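Local coordinates for protein serine protease inhibitor (Schistosoma haematobium, PDB 3STO) that adopts the serpin fold and probably inhibits serine endopeptidases, at residues N38-P43 / N344-N349; M225-V230 / V291-P296; G240-S245 / V373-T378; V256-L261 / P380-I385; F298-T303 / A397-P402. All blocks are in the same frame, centred on the assembly; numbering follows the deposited sequence.

Contact 1 (N38-P43 / N344-N349)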
# COMPACT_ATOMS: atom_id res chain seq x y z
N ASN A 38 2.66 -1.25 -14.87
CA ASN A 38 2.46 -0.39 -13.71
C ASN A 38 2.37 -1.26 -12.43
O ASN A 38 1.86 -2.37 -12.44
CB ASN A 38 1.20 0.47 -13.83
CG ASN A 38 1.27 1.50 -14.98
OD1 ASN A 38 2.34 2.04 -15.31
ND2 ASN A 38 0.10 1.79 -15.55
N PHE A 39 2.91 -0.75 -11.34
CA PHE A 39 2.82 -1.46 -10.09
C PHE A 39 2.39 -0.50 -8.98
O PHE A 39 2.82 0.65 -8.95
CB PHE A 39 4.16 -2.11 -9.74
CG PHE A 39 4.16 -2.76 -8.41
CD1 PHE A 39 3.58 -4.02 -8.24
CD2 PHE A 39 4.67 -2.08 -7.30
CE1 PHE A 39 3.55 -4.65 -6.96
CE2 PHE A 39 4.64 -2.69 -6.02
CZ PHE A 39 4.08 -3.98 -5.85
N LEU A 40 1.56 -0.99 -8.06
CA LEU A 40 1.06 -0.17 -6.96
C LEU A 40 0.79 -1.08 -5.76
O LEU A 40 0.10 -2.08 -5.88
CB LEU A 40 -0.22 0.55 -7.41
CG LEU A 40 -1.05 1.34 -6.41
CD1 LEU A 40 -0.19 2.37 -5.75
CD2 LEU A 40 -2.25 1.98 -7.07
N THR A 41 1.35 -0.75 -4.60
CA THR A 41 1.05 -1.49 -3.39
C THR A 41 1.19 -0.70 -2.07
O THR A 41 2.00 0.22 -1.95
CB THR A 41 1.94 -2.76 -3.26
OG1 THR A 41 1.37 -3.66 -2.31
CG2 THR A 41 3.38 -2.37 -2.84
N CYS A 42 0.41 -1.14 -1.08
CA CYS A 42 0.51 -0.64 0.30
C CYS A 42 0.85 -1.72 1.35
O CYS A 42 -0.03 -2.44 1.84
CB CYS A 42 -0.77 0.07 0.69
SG CYS A 42 -0.87 0.16 2.49
N PRO A 43 2.12 -1.83 1.70
CA PRO A 43 2.63 -2.95 2.52
C PRO A 43 2.06 -3.07 3.92
O PRO A 43 2.03 -4.19 4.46
CB PRO A 43 4.14 -2.68 2.60
CG PRO A 43 4.41 -1.71 1.51
CD PRO A 43 3.19 -0.91 1.28
N ASN A 344 -6.09 -1.28 -4.79
CA ASN A 344 -5.48 0.04 -4.57
C ASN A 344 -5.91 1.08 -5.62
O ASN A 344 -6.22 0.75 -6.76
CB ASN A 344 -3.94 -0.06 -4.58
CG ASN A 344 -3.38 -1.03 -3.55
OD1 ASN A 344 -3.38 -0.74 -2.35
ND2 ASN A 344 -2.91 -2.19 -4.00
N VAL A 345 -5.90 2.34 -5.21
CA VAL A 345 -6.06 3.44 -6.16
C VAL A 345 -5.08 4.56 -5.84
O VAL A 345 -4.90 4.92 -4.68
CB VAL A 345 -7.48 4.00 -6.20
CG1 VAL A 345 -7.99 4.31 -4.81
CG2 VAL A 345 -7.53 5.25 -7.12
N LEU A 346 -4.41 5.06 -6.88
CA LEU A 346 -3.53 6.23 -6.80
C LEU A 346 -4.02 7.24 -7.82
O LEU A 346 -3.79 7.07 -9.02
CB LEU A 346 -2.07 5.86 -7.10
CG LEU A 346 -0.98 6.95 -7.01
CD1 LEU A 346 -0.89 7.60 -5.63
CD2 LEU A 346 0.40 6.40 -7.40
N LYS A 347 -4.72 8.26 -7.35
CA LYS A 347 -5.20 9.33 -8.22
C LYS A 347 -4.47 10.66 -7.94
O LYS A 347 -4.60 11.26 -6.85
CB LYS A 347 -6.72 9.48 -8.05
CG LYS A 347 -7.29 10.73 -8.63
CD LYS A 347 -8.77 10.80 -8.32
CE LYS A 347 -9.35 12.16 -8.71
NZ LYS A 347 -10.62 12.45 -7.97
N LEU A 348 -3.69 11.13 -8.90
CA LEU A 348 -2.97 12.39 -8.74
C LEU A 348 -3.56 13.48 -9.64
O LEU A 348 -3.82 13.24 -10.82
CB LEU A 348 -1.50 12.19 -9.11
CG LEU A 348 -0.35 12.68 -8.24
CD1 LEU A 348 -0.15 11.70 -7.12
CD2 LEU A 348 0.89 12.71 -9.13
N ASN A 349 -3.78 14.66 -9.10
CA ASN A 349 -4.26 15.77 -9.89
C ASN A 349 -3.71 17.05 -9.26
O ASN A 349 -2.86 16.97 -8.37
CB ASN A 349 -5.80 15.76 -10.02
CG ASN A 349 -6.51 15.97 -8.68
OD1 ASN A 349 -5.92 16.47 -7.73
ND2 ASN A 349 -7.78 15.61 -8.61

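Contact 2 (M225-V230 / V291-P296)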
# COMPACT_ATOMS: atom_id res chain seq x y z
N MSE A 225 1.11 18.51 -15.47
CA MSE A 225 1.03 19.58 -14.49
C MSE A 225 2.40 20.16 -14.34
O MSE A 225 3.42 19.47 -14.53
CB MSE A 225 0.53 19.06 -13.14
CG MSE A 225 -0.69 18.15 -13.28
SE MSE A 225 -1.42 17.58 -11.55
CE MSE A 225 0.12 16.60 -10.78
N THR A 226 2.44 21.45 -14.06
CA THR A 226 3.70 22.17 -14.04
C THR A 226 3.68 23.13 -12.88
O THR A 226 2.64 23.68 -12.54
CB THR A 226 3.97 22.94 -15.39
OG1 THR A 226 2.94 23.89 -15.56
CG2 THR A 226 3.91 22.03 -16.62
N GLN A 227 4.84 23.34 -12.27
CA GLN A 227 4.98 24.31 -11.21
C GLN A 227 6.45 24.61 -10.91
O GLN A 227 7.36 23.77 -11.12
CB GLN A 227 4.17 23.86 -9.98
CG GLN A 227 4.82 24.00 -8.62
CD GLN A 227 4.06 23.22 -7.53
OE1 GLN A 227 4.54 22.20 -7.05
NE2 GLN A 227 2.86 23.69 -7.16
N GLU A 228 6.71 25.84 -10.48
CA GLU A 228 8.04 26.16 -10.01
C GLU A 228 7.90 26.46 -8.55
O GLU A 228 6.95 27.11 -8.13
CB GLU A 228 8.63 27.32 -10.77
CG GLU A 228 8.33 27.29 -12.26
CD GLU A 228 8.22 28.70 -12.84
OE1 GLU A 228 9.28 29.38 -12.96
OE2 GLU A 228 7.08 29.13 -13.14
N GLY A 229 8.82 25.93 -7.76
CA GLY A 229 8.62 25.93 -6.33
C GLY A 229 9.82 25.47 -5.53
O GLY A 229 10.83 25.01 -6.07
N VAL A 230 9.70 25.64 -4.22
CA VAL A 230 10.74 25.21 -3.33
C VAL A 230 10.37 23.80 -2.95
O VAL A 230 9.22 23.53 -2.62
CB VAL A 230 10.80 26.12 -2.10
CG1 VAL A 230 11.79 25.58 -1.07
CG2 VAL A 230 11.21 27.49 -2.54
N VAL A 291 12.70 24.30 -7.94
CA VAL A 291 12.51 23.28 -8.94
C VAL A 291 11.43 23.65 -9.92
O VAL A 291 10.32 24.09 -9.54
CB VAL A 291 12.14 21.94 -8.28
CG1 VAL A 291 11.99 20.86 -9.31
CG2 VAL A 291 13.19 21.56 -7.29
N SER A 292 11.76 23.48 -11.19
CA SER A 292 10.76 23.45 -12.24
C SER A 292 10.26 21.99 -12.33
O SER A 292 10.99 21.10 -12.75
CB SER A 292 11.37 23.87 -13.57
OG SER A 292 10.49 23.58 -14.64
N LEU A 293 9.04 21.76 -11.87
CA LEU A 293 8.50 20.42 -11.77
C LEU A 293 7.42 20.20 -12.82
O LEU A 293 6.46 20.96 -12.89
CB LEU A 293 7.90 20.20 -10.37
CG LEU A 293 7.04 18.96 -10.10
CD1 LEU A 293 7.82 17.70 -10.35
CD2 LEU A 293 6.47 18.96 -8.66
N ARG A 294 7.57 19.16 -13.62
CA ARG A 294 6.44 18.73 -14.45
C ARG A 294 6.08 17.32 -14.12
O ARG A 294 6.94 16.45 -14.01
CB ARG A 294 6.77 18.82 -15.93
CG ARG A 294 7.35 20.14 -16.36
CD ARG A 294 7.21 20.29 -17.84
NE ARG A 294 7.97 21.41 -18.32
CZ ARG A 294 8.77 21.34 -19.36
NH1 ARG A 294 8.91 20.19 -20.01
NH2 ARG A 294 9.43 22.42 -19.76
N LEU A 295 4.79 17.10 -14.00
CA LEU A 295 4.30 15.87 -13.44
C LEU A 295 2.97 15.56 -14.11
O LEU A 295 2.05 16.36 -14.08
CB LEU A 295 4.14 16.02 -11.90
CG LEU A 295 3.65 14.82 -11.07
CD1 LEU A 295 4.67 13.67 -11.15
CD2 LEU A 295 3.34 15.17 -9.59
N PRO A 296 2.86 14.35 -14.69
CA PRO A 296 1.58 13.90 -15.26
C PRO A 296 0.45 13.80 -14.20
O PRO A 296 0.68 13.42 -13.05
CB PRO A 296 1.93 12.50 -15.81
CG PRO A 296 3.41 12.43 -15.81
CD PRO A 296 3.90 13.30 -14.74
O HOH W 1 7.67 24.15 -14.33

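Contact 3 (G240-S245 / V373-T378)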
# COMPACT_ATOMS: atom_id res chain seq x y z
N GLY A 240 22.12 6.53 -10.55
CA GLY A 240 21.43 6.89 -11.77
C GLY A 240 20.04 7.49 -11.66
O GLY A 240 19.25 7.38 -12.61
N PHE A 241 19.74 8.16 -10.53
CA PHE A 241 18.45 8.87 -10.41
C PHE A 241 18.49 10.20 -9.62
O PHE A 241 19.49 10.56 -9.01
CB PHE A 241 17.38 7.92 -9.85
CG PHE A 241 17.75 7.33 -8.50
CD1 PHE A 241 17.77 8.12 -7.35
CD2 PHE A 241 18.04 5.99 -8.38
CE1 PHE A 241 18.08 7.59 -6.10
CE2 PHE A 241 18.36 5.44 -7.14
CZ PHE A 241 18.40 6.25 -6.00
N GLU A 242 17.38 10.91 -9.63
CA GLU A 242 17.23 12.12 -8.84
C GLU A 242 15.87 12.04 -8.18
O GLU A 242 14.99 11.35 -8.67
CB GLU A 242 17.40 13.41 -9.69
CG GLU A 242 16.51 13.52 -10.96
CD GLU A 242 16.87 14.72 -11.91
OE1 GLU A 242 17.66 15.62 -11.53
OE2 GLU A 242 16.35 14.77 -13.06
N ILE A 243 15.69 12.78 -7.08
CA ILE A 243 14.50 12.66 -6.28
C ILE A 243 13.99 14.02 -5.84
O ILE A 243 14.79 14.88 -5.49
CB ILE A 243 14.82 11.78 -5.01
CG1 ILE A 243 15.23 10.36 -5.42
CG2 ILE A 243 13.64 11.75 -4.01
CD1 ILE A 243 15.51 9.45 -4.26
N VAL A 244 12.67 14.21 -5.85
CA VAL A 244 12.04 15.34 -5.19
C VAL A 244 11.04 14.81 -4.21
O VAL A 244 10.52 13.71 -4.37
CB VAL A 244 11.26 16.36 -6.15
CG1 VAL A 244 12.23 17.17 -6.97
CG2 VAL A 244 10.23 15.65 -7.02
N SER A 245 10.78 15.61 -3.18
CA SER A 245 9.77 15.30 -2.18
C SER A 245 8.77 16.44 -2.16
O SER A 245 9.14 17.58 -1.95
CB SER A 245 10.42 15.17 -0.82
OG SER A 245 9.55 14.48 0.02
N VAL A 373 16.88 23.78 -10.81
CA VAL A 373 16.79 22.38 -11.26
C VAL A 373 15.54 22.10 -12.10
O VAL A 373 14.44 22.57 -11.77
CB VAL A 373 16.81 21.45 -10.01
CG1 VAL A 373 15.71 20.46 -10.05
CG2 VAL A 373 18.16 20.80 -9.86
N ASP A 374 15.69 21.36 -13.19
CA ASP A 374 14.50 20.87 -13.89
C ASP A 374 14.17 19.49 -13.38
O ASP A 374 15.05 18.67 -13.20
CB ASP A 374 14.69 20.81 -15.39
CG ASP A 374 14.65 22.17 -16.02
OD1 ASP A 374 14.25 23.11 -15.31
OD2 ASP A 374 15.02 22.29 -17.21
N PHE A 375 12.90 19.24 -13.12
CA PHE A 375 12.49 17.89 -12.74
C PHE A 375 11.26 17.59 -13.56
O PHE A 375 10.13 17.87 -13.14
CB PHE A 375 12.17 17.80 -11.24
CG PHE A 375 12.18 16.40 -10.69
CD1 PHE A 375 13.35 15.84 -10.26
CD2 PHE A 375 11.00 15.66 -10.60
CE1 PHE A 375 13.36 14.55 -9.74
CE2 PHE A 375 11.00 14.38 -10.09
CZ PHE A 375 12.17 13.82 -9.67
N HIS A 376 11.48 17.05 -14.76
CA HIS A 376 10.41 16.89 -15.73
C HIS A 376 10.07 15.42 -15.91
O HIS A 376 10.87 14.66 -16.43
CB HIS A 376 10.79 17.56 -17.05
CG HIS A 376 10.97 19.03 -16.94
ND1 HIS A 376 11.48 19.80 -17.96
CD2 HIS A 376 10.69 19.88 -15.92
CE1 HIS A 376 11.53 21.06 -17.57
NE2 HIS A 376 11.05 21.14 -16.34
N VAL A 377 8.89 15.02 -15.44
CA VAL A 377 8.57 13.60 -15.32
C VAL A 377 7.99 13.17 -16.67
O VAL A 377 6.78 13.16 -16.85
CB VAL A 377 7.62 13.32 -14.08
CG1 VAL A 377 7.28 11.86 -13.95
CG2 VAL A 377 8.25 13.81 -12.78
N THR A 378 8.87 12.84 -17.61
CA THR A 378 8.47 12.61 -19.00
C THR A 378 8.71 11.16 -19.47
O THR A 378 8.54 10.85 -20.66
CB THR A 378 9.26 13.56 -19.96
OG1 THR A 378 10.66 13.39 -19.73
CG2 THR A 378 8.92 14.99 -19.70

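Contact 4 (V256-L261 / P380-I385)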
# COMPACT_ATOMS: atom_id res chain seq x y z
N VAL A 256 7.06 11.26 -2.91
CA VAL A 256 8.44 11.15 -3.34
C VAL A 256 8.47 10.59 -4.76
O VAL A 256 7.91 9.54 -5.01
CB VAL A 256 9.23 10.27 -2.37
CG1 VAL A 256 10.67 10.01 -2.89
CG2 VAL A 256 9.25 10.93 -0.97
N ILE A 257 9.10 11.33 -5.69
CA ILE A 257 9.28 10.88 -7.07
C ILE A 257 10.72 10.53 -7.30
O ILE A 257 11.63 11.26 -6.92
CB ILE A 257 8.80 11.90 -8.10
CG1 ILE A 257 7.41 12.43 -7.71
CG2 ILE A 257 8.82 11.32 -9.55
CD1 ILE A 257 7.19 13.88 -8.15
N VAL A 258 10.93 9.35 -7.88
CA VAL A 258 12.27 8.90 -8.18
C VAL A 258 12.42 8.82 -9.69
O VAL A 258 11.80 7.97 -10.34
CB VAL A 258 12.59 7.52 -7.58
CG1 VAL A 258 14.04 7.16 -7.85
CG2 VAL A 258 12.32 7.51 -6.08
N LEU A 259 13.22 9.73 -10.25
CA LEU A 259 13.30 9.90 -11.70
C LEU A 259 14.68 9.48 -12.19
O LEU A 259 15.69 10.09 -11.83
CB LEU A 259 12.97 11.35 -12.11
CG LEU A 259 12.79 11.60 -13.61
CD1 LEU A 259 11.55 10.85 -14.18
CD2 LEU A 259 12.70 13.08 -13.93
N PRO A 260 14.72 8.43 -13.01
CA PRO A 260 15.99 8.01 -13.62
C PRO A 260 16.61 9.16 -14.43
O PRO A 260 15.90 9.94 -15.07
CB PRO A 260 15.57 6.89 -14.56
CG PRO A 260 14.29 6.37 -13.96
CD PRO A 260 13.59 7.60 -13.46
N LEU A 261 17.93 9.24 -14.39
CA LEU A 261 18.64 10.30 -15.11
C LEU A 261 18.51 10.23 -16.64
O LEU A 261 18.65 11.23 -17.32
CB LEU A 261 20.09 10.39 -14.64
CG LEU A 261 20.08 10.92 -13.20
CD1 LEU A 261 21.46 10.92 -12.56
CD2 LEU A 261 19.49 12.30 -13.18
N PRO A 380 9.15 6.76 -17.56
CA PRO A 380 8.74 5.95 -16.38
C PRO A 380 9.49 6.26 -15.08
O PRO A 380 10.70 6.50 -15.04
CB PRO A 380 8.97 4.50 -16.84
CG PRO A 380 8.75 4.59 -18.37
CD PRO A 380 9.43 5.90 -18.74
N PHE A 381 8.74 6.26 -13.99
CA PHE A 381 9.30 6.70 -12.73
C PHE A 381 8.76 5.88 -11.56
O PHE A 381 7.72 5.24 -11.66
CB PHE A 381 8.98 8.17 -12.50
CG PHE A 381 7.50 8.48 -12.49
CD1 PHE A 381 6.79 8.62 -13.68
CD2 PHE A 381 6.81 8.62 -11.30
CE1 PHE A 381 5.45 8.93 -13.68
CE2 PHE A 381 5.45 8.92 -11.29
CZ PHE A 381 4.77 9.09 -12.48
N ILE A 382 9.46 5.94 -10.45
CA ILE A 382 9.00 5.29 -9.24
C ILE A 382 8.58 6.37 -8.24
O ILE A 382 9.22 7.41 -8.11
CB ILE A 382 10.07 4.29 -8.71
CG1 ILE A 382 9.91 2.96 -9.47
CG2 ILE A 382 9.99 4.07 -7.20
CD1 ILE A 382 11.10 2.58 -10.20
N CYS A 383 7.46 6.14 -7.57
CA CYS A 383 7.02 7.12 -6.60
C CYS A 383 6.48 6.46 -5.31
O CYS A 383 6.14 5.27 -5.29
CB CYS A 383 6.02 8.09 -7.21
SG CYS A 383 4.54 7.30 -7.75
N PHE A 384 6.42 7.26 -4.24
CA PHE A 384 6.00 6.77 -2.94
C PHE A 384 5.15 7.80 -2.25
O PHE A 384 5.33 9.00 -2.45
CB PHE A 384 7.21 6.55 -2.08
CG PHE A 384 8.22 5.59 -2.65
CD1 PHE A 384 8.12 4.21 -2.38
CD2 PHE A 384 9.30 6.06 -3.36
CE1 PHE A 384 9.06 3.32 -2.84
CE2 PHE A 384 10.27 5.17 -3.85
CZ PHE A 384 10.15 3.80 -3.58
N ILE A 385 4.19 7.35 -1.45
CA ILE A 385 3.71 8.22 -0.38
C ILE A 385 4.58 7.86 0.81
O ILE A 385 4.58 6.72 1.25
CB ILE A 385 2.27 8.00 -0.08
CG1 ILE A 385 1.44 8.37 -1.30
CG2 ILE A 385 1.88 8.78 1.20
CD1 ILE A 385 -0.01 7.95 -1.19

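Contact 5 (F298-T303 / A397-P402)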
# COMPACT_ATOMS: atom_id res chain seq x y z
N PHE A 298 -2.60 11.52 -13.27
CA PHE A 298 -2.95 10.14 -13.58
C PHE A 298 -3.71 9.49 -12.44
O PHE A 298 -3.74 9.98 -11.29
CB PHE A 298 -1.71 9.31 -13.90
CG PHE A 298 -0.74 9.19 -12.76
CD1 PHE A 298 0.19 10.20 -12.51
CD2 PHE A 298 -0.76 8.09 -11.92
CE1 PHE A 298 1.08 10.09 -11.45
CE2 PHE A 298 0.13 7.98 -10.84
CZ PHE A 298 1.04 8.98 -10.61
N THR A 299 -4.32 8.36 -12.77
CA THR A 299 -4.81 7.52 -11.71
C THR A 299 -4.57 6.06 -11.99
O THR A 299 -4.98 5.56 -13.04
CB THR A 299 -6.28 7.84 -11.33
OG1 THR A 299 -7.00 6.62 -11.12
CG2 THR A 299 -6.95 8.67 -12.37
N LEU A 300 -3.86 5.39 -11.09
CA LEU A 300 -3.72 3.93 -11.14
C LEU A 300 -4.70 3.23 -10.23
O LEU A 300 -4.87 3.60 -9.06
CB LEU A 300 -2.34 3.43 -10.72
CG LEU A 300 -1.05 4.02 -11.22
CD1 LEU A 300 0.08 3.11 -10.77
CD2 LEU A 300 -1.07 4.19 -12.73
N LYS A 301 -5.31 2.19 -10.78
CA LYS A 301 -6.06 1.21 -10.00
C LYS A 301 -5.43 -0.17 -10.15
O LYS A 301 -4.86 -0.50 -11.18
CB LYS A 301 -7.51 1.19 -10.46
CG LYS A 301 -8.14 2.44 -10.06
CD LYS A 301 -9.57 2.60 -10.56
CE LYS A 301 -9.91 4.11 -10.45
NZ LYS A 301 -11.38 4.47 -10.72
N ASN A 302 -5.53 -0.99 -9.12
CA ASN A 302 -5.09 -2.35 -9.29
C ASN A 302 -5.61 -3.27 -8.20
O ASN A 302 -6.06 -2.81 -7.14
CB ASN A 302 -3.56 -2.43 -9.46
CG ASN A 302 -2.82 -2.50 -8.15
OD1 ASN A 302 -3.38 -2.29 -7.07
ND2 ASN A 302 -1.55 -2.80 -8.25
N THR A 303 -5.54 -4.56 -8.50
CA THR A 303 -5.98 -5.62 -7.59
C THR A 303 -4.86 -6.63 -7.52
O THR A 303 -4.46 -7.20 -8.53
CB THR A 303 -7.18 -6.35 -8.16
OG1 THR A 303 -8.30 -5.46 -8.26
CG2 THR A 303 -7.55 -7.51 -7.26
N ALA A 397 4.94 2.56 -5.73
CA ALA A 397 4.37 2.53 -7.06
C ALA A 397 5.45 2.66 -8.12
O ALA A 397 6.42 3.40 -7.96
CB ALA A 397 3.31 3.63 -7.24
N LYS A 398 5.25 1.95 -9.22
CA LYS A 398 6.01 2.20 -10.42
C LYS A 398 5.03 2.64 -11.53
O LYS A 398 4.04 1.96 -11.83
CB LYS A 398 6.81 0.97 -10.82
CG LYS A 398 7.55 1.15 -12.14
CD LYS A 398 8.34 -0.08 -12.52
CE LYS A 398 7.44 -1.23 -12.89
NZ LYS A 398 8.16 -2.19 -13.78
N VAL A 399 5.32 3.78 -12.13
CA VAL A 399 4.47 4.30 -13.20
C VAL A 399 5.19 4.29 -14.54
O VAL A 399 6.08 5.10 -14.82
CB VAL A 399 3.94 5.71 -12.87
CG1 VAL A 399 2.95 6.12 -13.91
CG2 VAL A 399 3.29 5.73 -11.47
N MSE A 400 4.81 3.33 -15.38
CA MSE A 400 5.39 3.19 -16.70
C MSE A 400 4.51 3.82 -17.77
O MSE A 400 4.99 4.34 -18.77
CB MSE A 400 5.57 1.72 -17.03
CG MSE A 400 6.88 1.16 -16.56
SE MSE A 400 7.09 -0.70 -17.10
CE MSE A 400 8.86 -0.96 -16.33
N ASN A 401 3.21 3.73 -17.54
CA ASN A 401 2.23 4.15 -18.48
C ASN A 401 1.14 4.87 -17.72
O ASN A 401 0.20 4.24 -17.23
CB ASN A 401 1.64 2.92 -19.19
CG ASN A 401 0.84 3.27 -20.45
OD1 ASN A 401 0.42 4.42 -20.66
ND2 ASN A 401 0.65 2.28 -21.31
N PRO A 402 1.26 6.21 -17.63
CA PRO A 402 0.22 7.00 -16.95
C PRO A 402 -1.05 7.00 -17.77
O PRO A 402 -1.00 7.14 -18.98
CB PRO A 402 0.82 8.42 -16.89
CG PRO A 402 2.14 8.37 -17.66
CD PRO A 402 2.26 7.03 -18.33

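Contact 1 (N38-P43 / N344-N349)
Leu40 drives its CD2 methyl into the angle between Asn344 and Leu346, and here the packing is tight. CD2 lies 3.6 Å from CB of Asn344 and 3.9 Å from CB of Leu346. With CG swung opposite the backbone N (chi1 172°), the branch reaches out from strand 39-41 and runs across both partners; its CG also comes to 3.7 Å of Asn344 CB. Farther along, the fit is looser. The carboxamide of Asn344 faces the main chain of Leu40 and Cys42 without bonding to it: ND2 is 3.6 Å from Leu40 O, and OD1 is 4.0 Å from Cys42 N. Its hydrogen bonds go to other residues instead, ND2 pairing with Asn302 OD1 and Gln342 OE1, while Leu40 O receives Asn302 ND2. Neither side of the contact faces solvent, since all the touching residues are buried. The short strand segments approach to 7.3 Å at 112°, too steep for a common ladder, so side chains do the joining. In serpin terms strand 6 of sheet B (39-41) meets strand 5 of sheet A; strand 392-399 flanks 39-41, strand 287-305 flanks 344-348, and helix 18-30 covers Phe39 and Thr41.

Contact 2 (M225-V230 / V291-P296)
In the antiparallel ladder of serpin sheet C, strand 225-230 pairs with strand 291-296 through Met225 opposite Leu295, Gln227 opposite Leu293 and Gly229 opposite Val291. Each of these hydrogen-bonded pairs makes two N-H...O=C bonds. The straightest runs from Leu293 N to Gln227 O at 2.7 Å, with 174° at the hydrogen. Met225 N reaches Leu295 O over 2.7 Å from 40° above the carbonyl plane. The non-hydrogen-bonded pairs fill the intervals with CA-H...O contacts, such as Thr226 CA to Leu293 O at 3.2 Å. On the face of Met225, Gln227 and Leu293, Met225, a selenomethionine, bends at its third torsion (-61°), which turns CE back onto CD2 of Leu295 at 3.7 Å. On the opposite face CG2 of Thr226 lies 3.9 Å from CD of Arg294, alongside its extended chain. A water bridges Ser292 OG, also hydrogen-bonded to His376 NE2, and, weakly, Gln227 O. The chemistry thus divides: the backbone fixes the register, the Met225 face is mainly apolar apart from Gln227, whose amide binds Lys246 NZ and Ser200 O, and Thr226 and Arg294 find polar partners beyond the pair, Tyr206 O and, through a salt bridge, Glu210.

Contact 3 (G240-S245 / V373-T378)
Glu242 OE1 is hydrogen-bonded to the hydroxyl of Tyr233, and the aliphatic part of the same side chain lies against Phe375. CG of Glu242 comes to 3.5 Å of Phe375 CE1, the two side chains running antiparallel alongside one another with carboxylate and ring planes 49° apart. The second carboxylate oxygen merely nears the other segment: OE2 is 4.1 Å from Asp374 O, and no hydrogen bond crosses the contact. Val244 makes the contact over the face. Its CG2 stands above one side of the ring, 3.8 Å from the centroid and 25° off the normal, a CH-pi contact displaced toward CE2, which it approaches to 3.4 Å. CG1 of Val244 meets the base of the same ring at CD1, 3.7 Å away. Phe375 reaches this spot because its CG lies trans to the backbone N (chi1 -161°), throwing the ring across the interval between strands that pass 9.1 Å apart at right angles. The join is between strand 241-245 of serpin sheet B and strand 373-376 of sheet C, which follows the reactive-centre loop. With no hydrogen bond across, it rests on apolar and CH-pi packing, while Tyr233 gives the Glu242 carboxylate a polar partner as its aliphatic part packs on the ring.

Contact 4 (V256-L261 / P380-I385)
CB of Phe381 lies against Val258 O, 3.6 Å away, near one end of the ladder joining strands 256-260 and 381-385, antiparallel neighbours of serpin sheet B. Followed outward, the Phe381 side chain starts from this CB, which also touches CD1 of Leu259 at 4.1 Å, that leucine's end curling nearer than its first bond suggests. CG follows on the side lying between backbone N and carbonyl carbon (chi1 59°), which turns the ring toward Ile257. CD2 of the ring then meets CG2 of Ile257 at 3.8 Å, obliquely to the ring. At the outer end, CE1 and CZ pack on CG1 of Val399 in strand 392-399, the next strand of the sheet, and CZ also nears CE1 of Phe298.

Two hydrogen-bonded pairs fix the register, Val256 with Phe384 and Val258 with Ile382, each closed by two bonds. Val258 N to Ile382 O is the shortest at 2.6 Å; the return bond from Ile382 N to Val258 O stretches to 3.1 Å. Between them, Ile257 and Cys383 form a non-hydrogen-bonded pair, whose Cys383 CA sits 3.0 Å from Val256 O. The sheet face bearing Val256, Val258, Ile382 and Phe384 is covered by helix 269-273, with Leu272 touching Val258 and Phe384. On this face CG2 of Val258 comes in at the edge of the Phe384 ring, near its plane, 3.8 Å from CE2. Where the ladder ends, proline replaces a donor: CD of Pro260 rests 3.5 Å from the carbonyl O of Pro380.

Contact 5 (F298-T303 / A397-P402)
Three torsions bring Phe298, Leu300 and Val399 together. A chi1 of 62° directs the Phe298 ring toward segment 397-402, CG sitting between N and C of the backbone. In Leu300, chi1 of -48° sets CG on the N side, and an extended chi2 (-170°) pushes CD1 toward Val399 of strand 397-399. Val399 answers with CG2, the methyl opposite its carbonyl carbon, as the common point of contact.

The contact is a crossing of two serpin sheets: strand 298-303 belongs to the central sheet A, and strand 397-399 to sheet B in the core behind it. No hydrogen bond passes between the segments, whose strands remain 9.8 Å apart at closest approach, so the gap is bridged by apolar side chains. Val399 CG2 meets the far end of the Phe298 ring, 3.9 Å from CE2 and 4.0 Å from CZ, at a slant to the ring plane. The same methyl also touches CD1 of Leu300, two residues along the strand from Phe298, at 4.2 Å. CD1 also nears the main chain, 4.3 Å from Lys398 O. All these residues are buried; Leu346 and Leu348 of strand 339-348 lie against the Phe298 ring as well.

Several polar groups bond outside the contact. Lys398 NZ bonds to Phe34 O, and Asn38 OD1 receives the backbone N-H groups of Met400 and Asn401. That pair of bonds probably steadies the loop leading to Pro402, whose CB closes the contact 4.0 Å from CB of Phe298.

All five contacts join strands of the serpin beta sheets and form a series, with contact 2 at the outer end. Centre to centre, contacts 1 and 5 are about 6 Å apart; both join sheet A to sheet B and are tied by backbone bonds between strands 339-348 and 287-305. Contact 4, about 12 Å from contact 5 and 8 Å from contact 3, touches both and connects them. Contact 2 lies about 10 Å from contact 3, its strand 287-305 pairing with 373-376, and about 21 Å from contact 1. Along the chain, contacts 3, 4 and 5 interleave: their first segments come in that order, then their second segments likewise. C-terminal strands thus complete sheets whose other strands come earlier in the sequence.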